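Local coordinates for protein-S-isoprenylcysteine O-methyltransferase (Tribolium castaneum, PDB 5V7P) that methylates the C-terminal carboxylate of isoprenylated cysteine residues in proteins, using S-adenosyl-L-methionine as the methyl donor, at residues A[196-209]-A[257-271]. Numbering follows the deposited sequence.
Sequences HVLVTHGVYAWFRH and FFGQQYCDYQQQVGT. With SAH (S-adenosyl-L-homocysteine), chain C; D10 (decane), chain G; MPG ([(Z)-octadec-9-enyl] (2R)-2,3-bis(oxidanyl)propanoate), chain B.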
ATOM      1  N   HIS A 196      -7.138 -20.928  -3.706  1.00 31.66           N
ATOM      2  CA  HIS A 196      -7.216 -19.716  -4.510  1.00 26.48           C
ATOM      3  C   HIS A 196      -8.029 -19.992  -5.769  1.00 30.45           C
ATOM      4  O   HIS A 196      -7.662 -20.852  -6.577  1.00 33.92           O
ATOM      5  CB  HIS A 196      -5.811 -19.231  -4.861  1.00 28.69           C
ATOM      6  CG  HIS A 196      -5.777 -17.870  -5.481  1.00 25.52           C
ATOM      7  ND1 HIS A 196      -4.606 -17.271  -5.889  1.00 28.47           N
ATOM      8  CD2 HIS A 196      -6.768 -16.990  -5.759  1.00 31.23           C
ATOM      9  CE1 HIS A 196      -4.876 -16.083  -6.395  1.00 25.07           C
ATOM     10  NE2 HIS A 196      -6.181 -15.888  -6.330  1.00 27.86           N
ATOM     11  N   VAL A 197      -9.132 -19.263  -5.935  1.00 26.83           N
ATOM     12  CA  VAL A 197     -10.019 -19.434  -7.075  1.00 33.72           C
ATOM     13  C   VAL A 197     -10.121 -18.109  -7.818  1.00 26.33           C
ATOM     14  O   VAL A 197      -9.833 -17.037  -7.278  1.00 24.65           O
ATOM     15  CB  VAL A 197     -11.420 -19.930  -6.658  1.00 37.27           C
ATOM     16  CG1 VAL A 197     -11.325 -21.309  -6.017  1.00 30.32           C
ATOM     17  CG2 VAL A 197     -12.086 -18.940  -5.705  1.00 30.27           C
ATOM     18  N   LEU A 198     -10.535 -18.197  -9.077  1.00 31.12           N
ATOM     19  CA  LEU A 198     -10.700 -17.013  -9.904  1.00 27.55           C
ATOM     20  C   LEU A 198     -12.037 -16.344  -9.615  1.00 32.83           C
ATOM     21  O   LEU A 198     -13.070 -17.008  -9.495  1.00 28.39           O
ATOM     22  CB  LEU A 198     -10.599 -17.379 -11.385  1.00 28.94           C
ATOM     23  CG  LEU A 198     -10.779 -16.236 -12.385  1.00 27.83           C
ATOM     24  CD1 LEU A 198      -9.776 -15.119 -12.139  1.00 26.33           C
ATOM     25  CD2 LEU A 198     -10.657 -16.760 -13.810  1.00 29.13           C
ATOM     26  N   VAL A 199     -12.008 -15.021  -9.507  1.00 21.48           N
ATOM     27  CA  VAL A 199     -13.175 -14.206  -9.188  1.00 26.95           C
ATOM     28  C   VAL A 199     -13.501 -13.381 -10.424  1.00 24.61           C
ATOM     29  O   VAL A 199     -12.656 -12.618 -10.910  1.00 23.20           O
ATOM     30  CB  VAL A 199     -12.922 -13.300  -7.972  1.00 25.99           C
ATOM     31  CG1 VAL A 199     -14.165 -12.473  -7.645  1.00 23.36           C
ATOM     32  CG2 VAL A 199     -12.493 -14.131  -6.767  1.00 22.05           C
ATOM     33  N   THR A 200     -14.725 -13.535 -10.936  1.00 25.40           N
ATOM     34  CA  THR A 200     -15.165 -12.821 -12.129  1.00 24.83           C
ATOM     35  C   THR A 200     -16.534 -12.177 -11.950  1.00 25.02           C
ATOM     36  O   THR A 200     -17.084 -11.642 -12.921  1.00 24.03           O
ATOM     37  CB  THR A 200     -15.202 -13.764 -13.339  1.00 25.72           C
ATOM     38  OG1 THR A 200     -16.114 -14.838 -13.082  1.00 30.20           O
ATOM     39  CG2 THR A 200     -13.822 -14.339 -13.618  1.00 25.93           C
ATOM     40  N   HIS A 201     -17.099 -12.213 -10.749  1.00 29.21           N
ATOM     41  CA  HIS A 201     -18.420 -11.667 -10.486  1.00 30.81           C
ATOM     42  C   HIS A 201     -18.305 -10.375  -9.687  1.00 32.19           C
ATOM     43  O   HIS A 201     -17.234 -10.011  -9.193  1.00 26.87           O
ATOM     44  CB  HIS A 201     -19.287 -12.685  -9.738  1.00 19.57           C
ATOM     45  CG  HIS A 201     -18.807 -12.989  -8.352  1.00 22.18           C
ATOM     46  ND1 HIS A 201     -17.765 -13.853  -8.098  1.00 29.43           N
ATOM     47  CD2 HIS A 201     -19.234 -12.548  -7.144  1.00 32.70           C
ATOM     48  CE1 HIS A 201     -17.566 -13.929  -6.794  1.00 35.09           C
ATOM     49  NE2 HIS A 201     -18.445 -13.146  -6.193  1.00 26.87           N
ATOM     50  N   GLY A 202     -19.436  -9.685  -9.561  1.00 29.01           N
ATOM     51  CA  GLY A 202     -19.441  -8.412  -8.863  1.00 32.09           C
ATOM     52  C   GLY A 202     -18.610  -7.384  -9.607  1.00 27.84           C
ATOM     53  O   GLY A 202     -18.565  -7.358 -10.842  1.00 23.91           O
ATOM     54  N   VAL A 203     -17.934  -6.520  -8.846  1.00 24.47           N
ATOM     55  CA  VAL A 203     -17.088  -5.503  -9.456  1.00 21.76           C
ATOM     56  C   VAL A 203     -15.990  -6.126 -10.308  1.00 22.99           C
ATOM     57  O   VAL A 203     -15.427  -5.455 -11.177  1.00 23.39           O
ATOM     58  CB  VAL A 203     -16.496  -4.575  -8.373  1.00 21.50           C
ATOM     59  CG1 VAL A 203     -17.604  -3.764  -7.713  1.00 31.53           C
ATOM     60  CG2 VAL A 203     -15.716  -5.370  -7.332  1.00 21.97           C
ATOM     61  N   TYR A 204     -15.673  -7.405 -10.089  1.00 24.87           N
ATOM     62  CA  TYR A 204     -14.719  -8.082 -10.959  1.00 22.04           C
ATOM     63  C   TYR A 204     -15.305  -8.397 -12.329  1.00 22.71           C
ATOM     64  O   TYR A 204     -14.556  -8.796 -13.226  1.00 22.67           O
ATOM     65  CB  TYR A 204     -14.205  -9.357 -10.289  1.00 17.58           C
ATOM     66  CG  TYR A 204     -13.197  -9.059  -9.207  1.00 16.07           C
ATOM     67  CD1 TYR A 204     -13.599  -8.837  -7.896  1.00 17.63           C
ATOM     68  CD2 TYR A 204     -11.845  -8.966  -9.502  1.00 14.86           C
ATOM     69  CE1 TYR A 204     -12.679  -8.546  -6.906  1.00 23.37           C
ATOM     70  CE2 TYR A 204     -10.919  -8.679  -8.523  1.00 17.80           C
ATOM     71  CZ  TYR A 204     -11.340  -8.467  -7.228  1.00 18.68           C
ATOM     72  OH  TYR A 204     -10.417  -8.178  -6.251  1.00 22.11           O
ATOM     73  N   ALA A 205     -16.614  -8.221 -12.514  1.00 23.06           N
ATOM     74  CA  ALA A 205     -17.190  -8.251 -13.850  1.00 35.31           C
ATOM     75  C   ALA A 205     -17.028  -6.920 -14.574  1.00 25.59           C
ATOM     76  O   ALA A 205     -17.063  -6.893 -15.808  1.00 29.92           O
ATOM     77  CB  ALA A 205     -18.672  -8.623 -13.782  1.00 29.15           C
ATOM     78  N   TRP A 206     -16.853  -5.822 -13.833  1.00 27.66           N
ATOM     79  CA  TRP A 206     -16.623  -4.519 -14.452  1.00 32.40           C
ATOM     80  C   TRP A 206     -15.156  -4.340 -14.824  1.00 31.44           C
ATOM     81  O   TRP A 206     -14.836  -3.950 -15.953  1.00 24.18           O
ATOM     82  CB  TRP A 206     -17.055  -3.396 -13.504  1.00 32.33           C
ATOM     83  CG  TRP A 206     -18.452  -3.511 -12.977  1.00 46.52           C
ATOM     84  CD1 TRP A 206     -19.447  -4.323 -13.439  1.00 48.07           C
ATOM     85  CD2 TRP A 206     -19.006  -2.786 -11.873  1.00 53.89           C
ATOM     86  NE1 TRP A 206     -20.587  -4.147 -12.691  1.00 52.59           N
ATOM     87  CE2 TRP A 206     -20.343  -3.209 -11.724  1.00 58.67           C
ATOM     88  CE3 TRP A 206     -18.502  -1.821 -10.996  1.00 50.74           C
ATOM     89  CZ2 TRP A 206     -21.181  -2.697 -10.735  1.00 60.68           C
ATOM     90  CZ3 TRP A 206     -19.335  -1.314 -10.015  1.00 52.28           C
ATOM     91  CH2 TRP A 206     -20.659  -1.753  -9.892  1.00 60.08           C
ATOM     92  N   PHE A 207     -14.258  -4.611 -13.880  1.00 31.44           N
ATOM     93  CA  PHE A 207     -12.827  -4.436 -14.071  1.00 25.55           C
ATOM     94  C   PHE A 207     -12.096  -5.674 -13.578  1.00 22.18           C
ATOM     95  O   PHE A 207     -12.565  -6.375 -12.677  1.00 23.19           O
ATOM     96  CB  PHE A 207     -12.300  -3.207 -13.314  1.00 26.52           C
ATOM     97  CG  PHE A 207     -13.227  -2.027 -13.343  1.00 26.74           C
ATOM     98  CD1 PHE A 207     -13.321  -1.227 -14.470  1.00 28.13           C
ATOM     99  CD2 PHE A 207     -13.994  -1.706 -12.235  1.00 26.60           C
ATOM    100  CE1 PHE A 207     -14.168  -0.136 -14.494  1.00 26.83           C
ATOM    101  CE2 PHE A 207     -14.844  -0.616 -12.254  1.00 29.84           C
ATOM    102  CZ  PHE A 207     -14.929   0.169 -13.385  1.00 27.27           C
ATOM    103  N   ARG A 208     -10.932  -5.937 -14.174  1.00 17.25           N
ATOM    104  CA  ARG A 208     -10.094  -7.035 -13.714  1.00 24.92           C
ATOM    105  C   ARG A 208      -9.363  -6.703 -12.421  1.00 19.85           C
ATOM    106  O   ARG A 208      -8.976  -7.621 -11.690  1.00 20.70           O
ATOM    107  CB  ARG A 208      -9.078  -7.416 -14.794  1.00 26.24           C
ATOM    108  CG  ARG A 208      -9.710  -7.813 -16.116  1.00 26.70           C
ATOM    109  CD  ARG A 208      -8.864  -8.834 -16.856  1.00 24.70           C
ATOM    110  NE  ARG A 208      -7.542  -8.321 -17.210  1.00 31.79           N
ATOM    111  CZ  ARG A 208      -7.248  -7.683 -18.339  1.00 22.29           C
ATOM    112  NH1 ARG A 208      -8.181  -7.459 -19.253  1.00 32.65           N
ATOM    113  NH2 ARG A 208      -6.009  -7.262 -18.559  1.00 27.08           N
ATOM    114  N   HIS A 209      -9.175  -5.422 -12.117  1.00 22.81           N
ATOM    115  CA  HIS A 209      -8.448  -4.988 -10.924  1.00 26.26           C
ATOM    116  C   HIS A 209      -9.212  -3.859 -10.243  1.00 21.11           C
ATOM    117  O   HIS A 209      -8.715  -2.735 -10.119  1.00 16.18           O
ATOM    118  CB  HIS A 209      -7.031  -4.558 -11.294  1.00 19.92           C
ATOM    119  CG  HIS A 209      -6.306  -5.560 -12.139  1.00 20.48           C
ATOM    120  ND1 HIS A 209      -5.758  -6.713 -11.620  1.00 18.31           N
ATOM    121  CD2 HIS A 209      -6.052  -5.588 -13.468  1.00 22.36           C
ATOM    122  CE1 HIS A 209      -5.193  -7.405 -12.592  1.00 24.41           C
ATOM    123  NE2 HIS A 209      -5.357  -6.744 -13.723  1.00 21.19           N
ATOM    124  N   PHE A 257      -1.815 -19.510 -12.865  1.00 31.90           N
ATOM    125  CA  PHE A 257      -2.748 -20.076 -11.897  1.00 30.77           C
ATOM    126  C   PHE A 257      -3.960 -20.690 -12.588  1.00 26.79           C
ATOM    127  O   PHE A 257      -4.311 -21.847 -12.333  1.00 29.36           O
ATOM    128  CB  PHE A 257      -3.209 -18.998 -10.909  1.00 30.51           C
ATOM    129  CG  PHE A 257      -2.127 -18.481  -9.997  1.00 32.83           C
ATOM    130  CD1 PHE A 257      -0.868 -19.061  -9.966  1.00 33.70           C
ATOM    131  CD2 PHE A 257      -2.383 -17.408  -9.157  1.00 33.48           C
ATOM    132  CE1 PHE A 257       0.112 -18.576  -9.119  1.00 35.23           C
ATOM    133  CE2 PHE A 257      -1.408 -16.921  -8.310  1.00 30.55           C
ATOM    134  CZ  PHE A 257      -0.160 -17.503  -8.291  1.00 30.62           C
ATOM    135  N   PHE A 258      -4.613 -19.926 -13.463  1.00 32.03           N
ATOM    136  CA  PHE A 258      -5.900 -20.311 -14.019  1.00 28.94           C
ATOM    137  C   PHE A 258      -5.878 -20.492 -15.531  1.00 33.15           C
ATOM    138  O   PHE A 258      -6.925 -20.795 -16.117  1.00 31.39           O
ATOM    139  CB  PHE A 258      -6.960 -19.271 -13.634  1.00 29.10           C
ATOM    140  CG  PHE A 258      -6.983 -18.952 -12.165  1.00 27.56           C
ATOM    141  CD1 PHE A 258      -7.444 -19.881 -11.247  1.00 31.58           C
ATOM    142  CD2 PHE A 258      -6.539 -17.726 -11.701  1.00 26.62           C
ATOM    143  CE1 PHE A 258      -7.463 -19.591  -9.895  1.00 29.79           C
ATOM    144  CE2 PHE A 258      -6.557 -17.431 -10.352  1.00 28.79           C
ATOM    145  CZ  PHE A 258      -7.020 -18.366  -9.448  1.00 23.91           C
ATOM    146  N   GLY A 259      -4.729 -20.311 -16.175  1.00 30.81           N
ATOM    147  CA  GLY A 259      -4.605 -20.654 -17.584  1.00 31.90           C
ATOM    148  C   GLY A 259      -5.632 -19.944 -18.446  1.00 26.57           C
ATOM    149  O   GLY A 259      -5.776 -18.717 -18.404  1.00 29.86           O
ATOM    150  N   GLN A 260      -6.357 -20.731 -19.247  1.00 33.08           N
ATOM    151  CA  GLN A 260      -7.278 -20.158 -20.222  1.00 35.52           C
ATOM    152  C   GLN A 260      -8.438 -19.434 -19.553  1.00 31.46           C
ATOM    153  O   GLN A 260      -9.012 -18.513 -20.147  1.00 31.74           O
ATOM    154  CB  GLN A 260      -7.807 -21.252 -21.151  1.00 43.57           C
ATOM    155  CG  GLN A 260      -8.658 -20.738 -22.308  1.00 46.90           C
ATOM    156  CD  GLN A 260      -7.850 -19.952 -23.319  1.00 46.89           C
ATOM    157  OE1 GLN A 260      -6.679 -20.242 -23.555  1.00 42.98           O
ATOM    158  NE2 GLN A 260      -8.473 -18.943 -23.917  1.00 50.38           N
ATOM    159  N   GLN A 261      -8.809 -19.831 -18.334  1.00 32.22           N
ATOM    160  CA  GLN A 261      -9.887 -19.135 -17.638  1.00 36.22           C
ATOM    161  C   GLN A 261      -9.565 -17.657 -17.466  1.00 31.06           C
ATOM    162  O   GLN A 261     -10.443 -16.802 -17.624  1.00 31.89           O
ATOM    163  CB  GLN A 261     -10.158 -19.787 -16.283  1.00 31.40           C
ATOM    164  CG  GLN A 261     -11.150 -20.943 -16.336  1.00 34.57           C
ATOM    165  CD  GLN A 261     -10.570 -22.191 -16.977  1.00 38.08           C
ATOM    166  OE1 GLN A 261     -10.885 -22.520 -18.122  1.00 40.64           O
ATOM    167  NE2 GLN A 261      -9.724 -22.895 -16.236  1.00 43.23           N
ATOM    168  N   TYR A 262      -8.310 -17.331 -17.147  1.00 33.65           N
ATOM    169  CA  TYR A 262      -7.930 -15.926 -17.062  1.00 35.96           C
ATOM    170  C   TYR A 262      -7.725 -15.317 -18.440  1.00 36.09           C
ATOM    171  O   TYR A 262      -8.002 -14.128 -18.633  1.00 35.63           O
ATOM    172  CB  TYR A 262      -6.660 -15.750 -16.229  1.00 30.53           C
ATOM    173  CG  TYR A 262      -6.509 -14.334 -15.726  1.00 32.74           C
ATOM    174  CD1 TYR A 262      -7.223 -13.895 -14.620  1.00 23.38           C
ATOM    175  CD2 TYR A 262      -5.678 -13.426 -16.371  1.00 27.03           C
ATOM    176  CE1 TYR A 262      -7.107 -12.604 -14.161  1.00 22.69           C
ATOM    177  CE2 TYR A 262      -5.555 -12.127 -15.914  1.00 32.89           C
ATOM    178  CZ  TYR A 262      -6.274 -11.722 -14.809  1.00 25.14           C
ATOM    179  OH  TYR A 262      -6.166 -10.433 -14.340  1.00 21.18           O
ATOM    180  N   CYS A 263      -7.243 -16.104 -19.404  1.00 29.19           N
ATOM    181  CA  CYS A 263      -7.133 -15.606 -20.771  1.00 32.06           C
ATOM    182  C   CYS A 263      -8.498 -15.178 -21.298  1.00 28.75           C
ATOM    183  O   CYS A 263      -8.638 -14.101 -21.886  1.00 34.55           O
ATOM    184  CB  CYS A 263      -6.510 -16.674 -21.670  1.00 33.05           C
ATOM    185  SG  CYS A 263      -6.002 -16.067 -23.296  1.00 61.83           S
ATOM    186  N   ASP A 264      -9.524 -16.006 -21.081  1.00 28.95           N
ATOM    187  CA  ASP A 264     -10.880 -15.624 -21.468  1.00 31.78           C
ATOM    188  C   ASP A 264     -11.344 -14.399 -20.694  1.00 33.75           C
ATOM    189  O   ASP A 264     -12.075 -13.555 -21.226  1.00 26.98           O
ATOM    190  CB  ASP A 264     -11.844 -16.788 -21.233  1.00 43.84           C
ATOM    191  CG  ASP A 264     -11.480 -18.023 -22.032  1.00 39.97           C
ATOM    192  OD1 ASP A 264     -10.832 -17.884 -23.091  1.00 42.77           O
ATOM    193  OD2 ASP A 264     -11.847 -19.136 -21.599  1.00 47.44           O
ATOM    194  N   TYR A 265     -10.935 -14.293 -19.427  1.00 34.33           N
ATOM    195  CA  TYR A 265     -11.319 -13.158 -18.595  1.00 30.19           C
ATOM    196  C   TYR A 265     -10.691 -11.862 -19.094  1.00 32.89           C
ATOM    197  O   TYR A 265     -11.303 -10.794 -18.980  1.00 30.70           O
ATOM    198  CB  TYR A 265     -10.915 -13.447 -17.149  1.00 28.63           C
ATOM    199  CG  TYR A 265     -11.284 -12.390 -16.135  1.00 31.77           C
ATOM    200  CD1 TYR A 265     -12.575 -11.885 -16.056  1.00 26.49           C
ATOM    201  CD2 TYR A 265     -10.343 -11.924 -15.227  1.00 29.76           C
ATOM    202  CE1 TYR A 265     -12.909 -10.928 -15.114  1.00 27.18           C
ATOM    203  CE2 TYR A 265     -10.668 -10.973 -14.286  1.00 21.93           C
ATOM    204  CZ  TYR A 265     -11.948 -10.479 -14.231  1.00 18.89           C
ATOM    205  OH  TYR A 265     -12.260  -9.532 -13.286  1.00 20.68           O
ATOM    206  N   GLN A 266      -9.482 -11.938 -19.659  1.00 31.76           N
ATOM    207  CA  GLN A 266      -8.837 -10.752 -20.212  1.00 26.52           C
ATOM    208  C   GLN A 266      -9.547 -10.253 -21.463  1.00 32.58           C
ATOM    209  O   GLN A 266      -9.572  -9.043 -21.715  1.00 44.41           O
ATOM    210  CB  GLN A 266      -7.372 -11.054 -20.527  1.00 34.24           C
ATOM    211  CG  GLN A 266      -6.502 -11.245 -19.300  1.00 33.89           C
ATOM    212  CD  GLN A 266      -5.103 -11.712 -19.644  1.00 34.11           C
ATOM    213  OE1 GLN A 266      -4.921 -12.641 -20.430  1.00 38.89           O
ATOM    214  NE2 GLN A 266      -4.103 -11.063 -19.060  1.00 27.61           N
ATOM    215  N   GLN A 267     -10.120 -11.158 -22.258  1.00 37.34           N
ATOM    216  CA  GLN A 267     -10.816 -10.747 -23.472  1.00 39.46           C
ATOM    217  C   GLN A 267     -12.179 -10.139 -23.170  1.00 36.44           C
ATOM    218  O   GLN A 267     -12.678  -9.329 -23.960  1.00 50.79           O
ATOM    219  CB  GLN A 267     -10.985 -11.938 -24.416  1.00 41.76           C
ATOM    220  CG  GLN A 267      -9.717 -12.748 -24.641  1.00 52.38           C
ATOM    221  CD  GLN A 267      -8.584 -11.925 -25.217  1.00 62.22           C
ATOM    222  OE1 GLN A 267      -8.812 -10.959 -25.945  1.00 59.76           O
ATOM    223  NE2 GLN A 267      -7.354 -12.299 -24.886  1.00 59.82           N
ATOM    224  N   GLN A 268     -12.790 -10.508 -22.044  1.00 33.14           N
ATOM    225  CA  GLN A 268     -14.133 -10.045 -21.713  1.00 30.15           C
ATOM    226  C   GLN A 268     -14.140  -8.782 -20.863  1.00 32.54           C
ATOM    227  O   GLN A 268     -15.089  -7.994 -20.952  1.00 30.86           O
ATOM    228  CB  GLN A 268     -14.896 -11.146 -20.974  1.00 43.33           C
ATOM    229  CG  GLN A 268     -15.121 -12.407 -21.793  1.00 49.06           C
ATOM    230  CD  GLN A 268     -15.686 -13.545 -20.966  1.00 53.10           C
ATOM    231  OE1 GLN A 268     -15.056 -14.591 -20.815  1.00 60.62           O
ATOM    232  NE2 GLN A 268     -16.885 -13.347 -20.427  1.00 63.10           N
ATOM    233  N   VAL A 269     -13.115  -8.570 -20.040  1.00 39.43           N
ATOM    234  CA  VAL A 269     -13.088  -7.472 -19.083  1.00 30.29           C
ATOM    235  C   VAL A 269     -11.738  -6.776 -19.162  1.00 34.16           C
ATOM    236  O   VAL A 269     -10.693  -7.430 -19.256  1.00 29.55           O
ATOM    237  CB  VAL A 269     -13.357  -7.973 -17.646  1.00 37.12           C
ATOM    238  CG1 VAL A 269     -13.441  -6.805 -16.672  1.00 35.13           C
ATOM    239  CG2 VAL A 269     -14.636  -8.802 -17.601  1.00 23.62           C
ATOM    240  N   GLY A 270     -11.763  -5.441 -19.123  1.00 36.52           N
ATOM    241  CA  GLY A 270     -10.541  -4.665 -19.086  1.00 26.38           C
ATOM    242  C   GLY A 270     -10.021  -4.475 -17.672  1.00 25.78           C
ATOM    243  O   GLY A 270     -10.682  -4.805 -16.689  1.00 25.62           O
ATOM    244  N   THR A 271      -8.806  -3.926 -17.583  1.00 31.87           N
ATOM    245  CA  THR A 271      -8.176  -3.736 -16.280  1.00 26.34           C
ATOM    246  C   THR A 271      -8.943  -2.725 -15.436  1.00 18.49           C
ATOM    247  O   THR A 271      -9.088  -2.904 -14.221  1.00 22.12           O
ATOM    248  CB  THR A 271      -6.724  -3.286 -16.453  1.00 24.85           C
ATOM    249  OG1 THR A 271      -6.682  -2.032 -17.146  1.00 28.24           O
ATOM    250  CG2 THR A 271      -5.921  -4.328 -17.226  1.00 24.99           C
TER
HETATM  251  N   SAH C 301      -5.754  -6.956  -8.660  1.00 23.78           N
HETATM  252  CA  SAH C 301      -6.980  -7.240  -7.926  1.00 22.99           C
HETATM  253  CB  SAH C 301      -6.660  -7.899  -6.589  1.00 24.15           C
HETATM  254  CG  SAH C 301      -5.611  -7.169  -5.756  1.00 24.19           C
HETATM  255  SD  SAH C 301      -5.114  -8.155  -4.318  1.00 21.82           S
HETATM  256  C   SAH C 301      -7.790  -5.965  -7.702  1.00 28.54           C
HETATM  257  O   SAH C 301      -7.286  -4.853  -7.873  1.00 18.10           O
HETATM  258  OXT SAH C 301      -8.967  -6.011  -7.344  1.00 15.91           O
HETATM  259  C5' SAH C 301      -3.780  -9.031  -5.185  1.00 20.06           C
HETATM  260  C4' SAH C 301      -3.974 -10.542  -5.230  1.00 23.38           C
HETATM  261  O4' SAH C 301      -5.234 -10.854  -5.790  1.00 27.18           O
HETATM  262  C3' SAH C 301      -2.912 -11.190  -6.106  1.00 33.18           C
HETATM  263  O3' SAH C 301      -2.168 -12.132  -5.369  1.00 27.33           O
HETATM  264  C2' SAH C 301      -3.663 -11.855  -7.241  1.00 28.37           C
HETATM  265  O2' SAH C 301      -3.176 -13.157  -7.480  1.00 23.51           O
HETATM  266  C1' SAH C 301      -5.117 -11.860  -6.778  1.00 27.19           C
HETATM  267  N9  SAH C 301      -6.085 -11.605  -7.866  1.00 22.96           N
HETATM  268  C8  SAH C 301      -6.047 -10.609  -8.807  1.00 25.75           C
HETATM  269  N7  SAH C 301      -7.130 -10.722  -9.607  1.00 22.18           N
HETATM  270  C5  SAH C 301      -7.862 -11.775  -9.188  1.00 21.39           C
HETATM  271  C6  SAH C 301      -9.048 -12.329  -9.645  1.00 20.50           C
HETATM  272  N6  SAH C 301      -9.682 -11.809 -10.693  1.00 20.73           N
HETATM  273  N1  SAH C 301      -9.564 -13.429  -9.000  1.00 18.50           N
HETATM  274  C2  SAH C 301      -8.912 -13.973  -7.914  1.00 21.16           C
HETATM  275  N3  SAH C 301      -7.734 -13.417  -7.467  1.00 15.84           N
HETATM  276  C4  SAH C 301      -7.219 -12.336  -8.095  1.00 20.18           C
HETATM  277  C1  D10 G 305      -7.463  -3.110 -20.569  1.00 30.15           C
HETATM  278  C2  D10 G 305      -7.939  -1.674 -20.752  1.00 41.53           C
HETATM  279  C3  D10 G 305      -8.833  -1.293 -19.575  1.00 42.05           C
HETATM  280  C4  D10 G 305      -9.006   0.224 -19.531  1.00 33.74           C
HETATM  281  C5  D10 G 305     -10.359   0.547 -18.902  1.00 38.39           C
HETATM  282  C6  D10 G 305     -10.437   2.037 -18.584  1.00 36.90           C
HETATM  283  C7  D10 G 305     -11.900   2.476 -18.588  1.00 43.61           C
HETATM  284  C8  D10 G 305     -12.101   3.607 -17.581  1.00 45.01           C
HETATM  285  C9  D10 G 305     -12.518   3.019 -16.236  1.00 44.91           C
HETATM  286  C10 D10 G 305     -12.004   3.910 -15.108  1.00 22.81           C
HETATM  287  C2  MPG B 321     -19.681  -7.942  -1.588  1.00 58.37           C
HETATM  288  C3  MPG B 321     -20.907  -7.030  -1.656  1.00 51.41           C
HETATM  289  C4  MPG B 321     -20.534  -5.611  -1.233  1.00 59.63           C
HETATM  290  C5  MPG B 321     -21.542  -4.634  -1.832  1.00 54.09           C
HETATM  291  C6  MPG B 321     -21.547  -3.333  -1.031  1.00 48.64           C
HETATM  292  C7  MPG B 321     -22.310  -2.263  -1.811  1.00 53.61           C
HETATM  293  C8  MPG B 321     -21.882  -0.874  -1.342  1.00 60.31           C
HETATM  294  C9  MPG B 321     -23.093   0.058  -1.377  1.00 65.49           C
HETATM  295  C10 MPG B 321     -23.153   1.149  -0.638  1.00 78.76           C
HETATM  296  C11 MPG B 321     -22.013   1.548   0.302  1.00 77.31           C
HETATM  297  C12 MPG B 321     -22.128   3.030   0.657  1.00 68.90           C
HETATM  298  C13 MPG B 321     -21.798   3.233   2.135  1.00 72.32           C
HETATM  299  C14 MPG B 321     -21.585   4.721   2.405  1.00 57.83           C
HETATM  300  O1  MPG B 321     -19.343 -10.300  -1.419  1.00 60.57           O
HETATM  301  C1  MPG B 321     -19.993  -9.219  -0.809  1.00 67.52           C
HETATM  302  CXD MPG B 321     -19.237 -12.817  -1.145  1.00 65.02           C
HETATM  303  O2  MPG B 321     -18.243 -13.626  -0.583  1.00 76.72           O
HETATM  304  C21 MPG B 321     -19.068 -12.772  -2.662  1.00 54.55           C
HETATM  305  O3  MPG B 321     -18.742 -14.048  -3.140  1.00 38.69           O
HETATM  306  O4  MPG B 321     -18.822 -11.242   0.553  1.00 81.47           O
HETATM  307  CX3 MPG B 321     -19.114 -11.402  -0.585  1.00 69.37           C
HETATM  308  O   HOH W   1     -14.138  -4.155 -18.721  1.00 31.34           O
HETATM  309  O   HOH W   2      -7.812  -9.992 -12.066  1.00 19.28           O
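The guanidinium of Arg-208 is held between Gln-266, near the end of helix 260-268, and Thr-271 beyond it. Its NH1 donates to Val-269 O, in both the carbonyl plane and the guanidinium plane, over a short 2.5 Å. Gln-266 CG sits over the centre of one guanidinium face, and Thr-271 CG2 packs over the opposite face. CD lies over one face of the Tyr-265 ring in a CH-pi contact. Beyond it the chain bends again at chi3 (-62°), which turns the guanidinium toward the end of the helix. Thr-200 CG2 covers the other face of that ring, 4.0 Å from its centroid. The Tyr-265 hydroxyl donates to Tyr-204 O, modelled at a very short 2.4 Å. Backbone bonds continue the join: Arg-208 N donates to Gly-270 O at 2.8 Å, and His-209 N to Thr-271 O. Toward the other end, Leu-198 CB stands almost on the normal of the Phe-258 ring, 3.9 Å from the centroid. The edge of Phe-258 points at the face of His-196 in a T-shaped pair, planes at 88°. Phe-257 completes this aromatic cluster.

Segment 196-209 supplies several residues of the cofactor site of this ICMT-family membrane methyltransferase, and Tyr-265 of 257-271 adds to it. Both segments probably lie at the cytoplasmic face of the membrane. S-adenosyl-L-homocysteine occupies the site. The backbone of Val-199 pairs with the adenine edge: its N donates to SAH N1, and SAH N6 donates to its O. His-196 NE2 donates to SAH N3 at 3.1 Å, nearly straight at 175°. At the amino-acid end, SAH N donates to His-209 ND1. A water joins Arg-208 O, Tyr-262 OH and SAH N6.

Further out, Glu-251 of helix 231-258 makes a salt bridge with Arg-208 NE and hydrogen bonds to His-209 NE2 and Gln-266 NE2.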